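Local coordinates for Cobalt/magnesium transport protein CorA (Methanocaldococcus jannaschii, PDB 4EGW), which mediates magnesium influx as a homopentamer whose ion pathway closes when cytoplasmic magnesium is high and opens when it is low, at residues 85-90 with 99-104. Residues are numbered along the deposited sequence; the frame is centred on the assembly and turned at random.
Sequences EIPRVE and IYKAPL
The guanidinium of R88 lies flat over the CG1 branch of I99: this CG1 sits 3.6 Å above the plane, over its centre, and 3.7 Å from R88 CZ. The two side chains run side by side in the same direction, R88 CG standing between its backbone N and carbonyl carbon (chi1 61°) and the chain extended to NE. Acidic groups meet the rim of the plane. E85 OE2 forms a salt bridge with R88 NH2 at 2.5 Å, so short that its exact length is doubtful, while E90 approaches NE more weakly, its OE2 less surely placed. With an alanine at R88, E85 would probably lose its cationic partner and CG1 of I99 the flat group that covers it. The other branch, I99 CG2, rests against the loop residues E85 and I86, 3.6 Å from E85 CB and 3.4 Å from I86 O. The backbone link is lopsided: I99 N gives a good bond to R88 O (3.0 Å, 156°), whereas the return bond from R88 N to I99 O is weak (3.3 Å, 134°). The P87 ring crosses K101 at about a right angle, its CG 3.2 Å from K101 CG, and K101 NZ goes on to the carbonyl of E83. Helix 74-80 touches R88 and I99 through I79. With strand 88-90 outermost within the chain, this is the edge hairpin of the mixed sheet in CorA's cytoplasmic domain.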
loop_
_atom_site.group_PDB
_atom_site.type_symbol
_atom_site.label_atom_id
_atom_site.label_comp_id
_atom_site.label_asym_id
_atom_site.label_seq_id
_atom_site.Cartn_x
_atom_site.Cartn_y
_atom_site.Cartn_z
ATOM N N GLU A 85 -23.650 1.491 8.963
ATOM C CA GLU A 85 -23.895 0.054 8.814
ATOM C C GLU A 85 -22.682 -0.802 9.156
ATOM O O GLU A 85 -21.570 -0.531 8.704
ATOM C CB GLU A 85 -24.331 -0.267 7.386
ATOM C CG GLU A 85 -25.726 0.198 7.028
ATOM C CD GLU A 85 -26.809 -0.684 7.621
ATOM O OE1 GLU A 85 -27.995 -0.323 7.491
ATOM O OE2 GLU A 85 -26.487 -1.737 8.210
ATOM N N ILE A 86 -22.906 -1.851 9.939
ATOM C CA ILE A 86 -21.844 -2.791 10.257
ATOM C C ILE A 86 -21.559 -3.672 9.059
ATOM O O ILE A 86 -22.470 -4.296 8.521
ATOM C CB ILE A 86 -22.227 -3.693 11.430
ATOM C CG1 ILE A 86 -22.348 -2.866 12.719
ATOM C CG2 ILE A 86 -21.219 -4.825 11.577
ATOM C CD1 ILE A 86 -21.146 -1.964 13.018
ATOM N N PRO A 87 -20.289 -3.726 8.633
ATOM C CA PRO A 87 -19.989 -4.624 7.520
ATOM C C PRO A 87 -20.548 -5.998 7.810
ATOM O O PRO A 87 -20.583 -6.426 8.964
ATOM C CB PRO A 87 -18.460 -4.658 7.509
ATOM C CG PRO A 87 -18.082 -3.294 7.964
ATOM C CD PRO A 87 -19.113 -2.929 9.023
ATOM N N ARG A 88 -21.038 -6.651 6.766
ATOM C CA ARG A 88 -21.488 -8.016 6.875
ATOM C C ARG A 88 -21.757 -8.524 5.480
ATOM O O ARG A 88 -21.635 -7.791 4.505
ATOM C CB ARG A 88 -22.782 -8.060 7.678
ATOM C CG ARG A 88 -23.901 -7.277 7.027
ATOM C CD ARG A 88 -24.981 -6.990 8.025
ATOM N NE ARG A 88 -25.949 -6.037 7.501
ATOM C CZ ARG A 88 -25.857 -4.720 7.648
ATOM N NH1 ARG A 88 -24.830 -4.195 8.304
ATOM N NH2 ARG A 88 -26.792 -3.931 7.137
ATOM N N VAL A 89 -22.160 -9.780 5.392
ATOM C CA VAL A 89 -22.681 -10.308 4.154
ATOM C C VAL A 89 -24.105 -10.751 4.432
ATOM O O VAL A 89 -24.357 -11.494 5.385
ATOM C CB VAL A 89 -21.876 -11.513 3.666
ATOM C CG1 VAL A 89 -22.312 -11.893 2.252
ATOM C CG2 VAL A 89 -20.396 -11.211 3.704
ATOM N N GLU A 90 -25.036 -10.277 3.614
ATOM C CA GLU A 90 -26.429 -10.676 3.745
ATOM C C GLU A 90 -26.860 -11.447 2.505
ATOM O O GLU A 90 -26.367 -11.188 1.405
ATOM C CB GLU A 90 -27.327 -9.459 3.975
ATOM C CG GLU A 90 -27.083 -8.761 5.294
ATOM C CD GLU A 90 -28.341 -8.134 5.842
ATOM O OE1 GLU A 90 -29.237 -7.793 5.036
ATOM O OE2 GLU A 90 -28.441 -8.000 7.082
ATOM N N ILE A 99 -21.721 -5.129 3.035
ATOM C CA ILE A 99 -21.432 -3.878 3.695
ATOM C C ILE A 99 -19.956 -3.952 4.042
ATOM O O ILE A 99 -19.455 -5.004 4.449
ATOM C CB ILE A 99 -22.267 -3.725 4.998
ATOM C CG1 ILE A 99 -23.771 -3.885 4.703
ATOM C CG2 ILE A 99 -21.950 -2.394 5.705
ATOM C CD1 ILE A 99 -24.314 -2.906 3.680
ATOM N N TYR A 100 -19.242 -2.854 3.872
ATOM C CA TYR A 100 -17.831 -2.886 4.171
ATOM C C TYR A 100 -17.394 -1.538 4.694
ATOM O O TYR A 100 -17.947 -0.512 4.302
ATOM C CB TYR A 100 -17.069 -3.236 2.909
ATOM C CG TYR A 100 -15.832 -4.048 3.146
ATOM C CD1 TYR A 100 -15.914 -5.401 3.424
ATOM C CD2 TYR A 100 -14.576 -3.461 3.084
ATOM C CE1 TYR A 100 -14.775 -6.153 3.634
ATOM C CE2 TYR A 100 -13.432 -4.201 3.290
ATOM C CZ TYR A 100 -13.534 -5.548 3.564
ATOM O OH TYR A 100 -12.388 -6.283 3.772
ATOM N N LYS A 101 -16.419 -1.542 5.599
ATOM C CA LYS A 101 -15.891 -0.301 6.157
ATOM C C LYS A 101 -14.620 0.134 5.447
ATOM O O LYS A 101 -13.614 -0.577 5.441
ATOM C CB LYS A 101 -15.619 -0.434 7.654
ATOM C CG LYS A 101 -16.862 -0.365 8.517
ATOM C CD LYS A 101 -17.249 1.057 8.881
ATOM C CE LYS A 101 -18.563 1.049 9.597
ATOM N NZ LYS A 101 -18.933 2.436 9.949
ATOM N N ALA A 102 -14.673 1.324 4.869
ATOM C CA ALA A 102 -13.540 1.883 4.178
ATOM C C ALA A 102 -13.106 3.152 4.901
ATOM O O ALA A 102 -13.932 3.848 5.497
ATOM C CB ALA A 102 -13.924 2.195 2.765
ATOM N N PRO A 103 -11.803 3.453 4.859
ATOM C CA PRO A 103 -11.290 4.684 5.465
ATOM C C PRO A 103 -12.026 5.924 4.935
ATOM O O PRO A 103 -12.420 5.975 3.774
ATOM C CB PRO A 103 -9.815 4.695 5.028
ATOM C CG PRO A 103 -9.486 3.268 4.770
ATOM C CD PRO A 103 -10.742 2.701 4.164
ATOM N N LEU A 104 -12.214 6.912 5.799
ATOM C CA LEU A 104 -12.910 8.143 5.453
ATOM C C LEU A 104 -12.010 9.287 5.868
ATOM O O LEU A 104 -11.479 9.306 6.979
ATOM C CB LEU A 104 -14.226 8.227 6.215
ATOM C CG LEU A 104 -14.966 9.559 6.173
ATOM C CD1 LEU A 104 -15.304 9.929 4.751
ATOM C CD2 LEU A 104 -16.225 9.522 7.045
#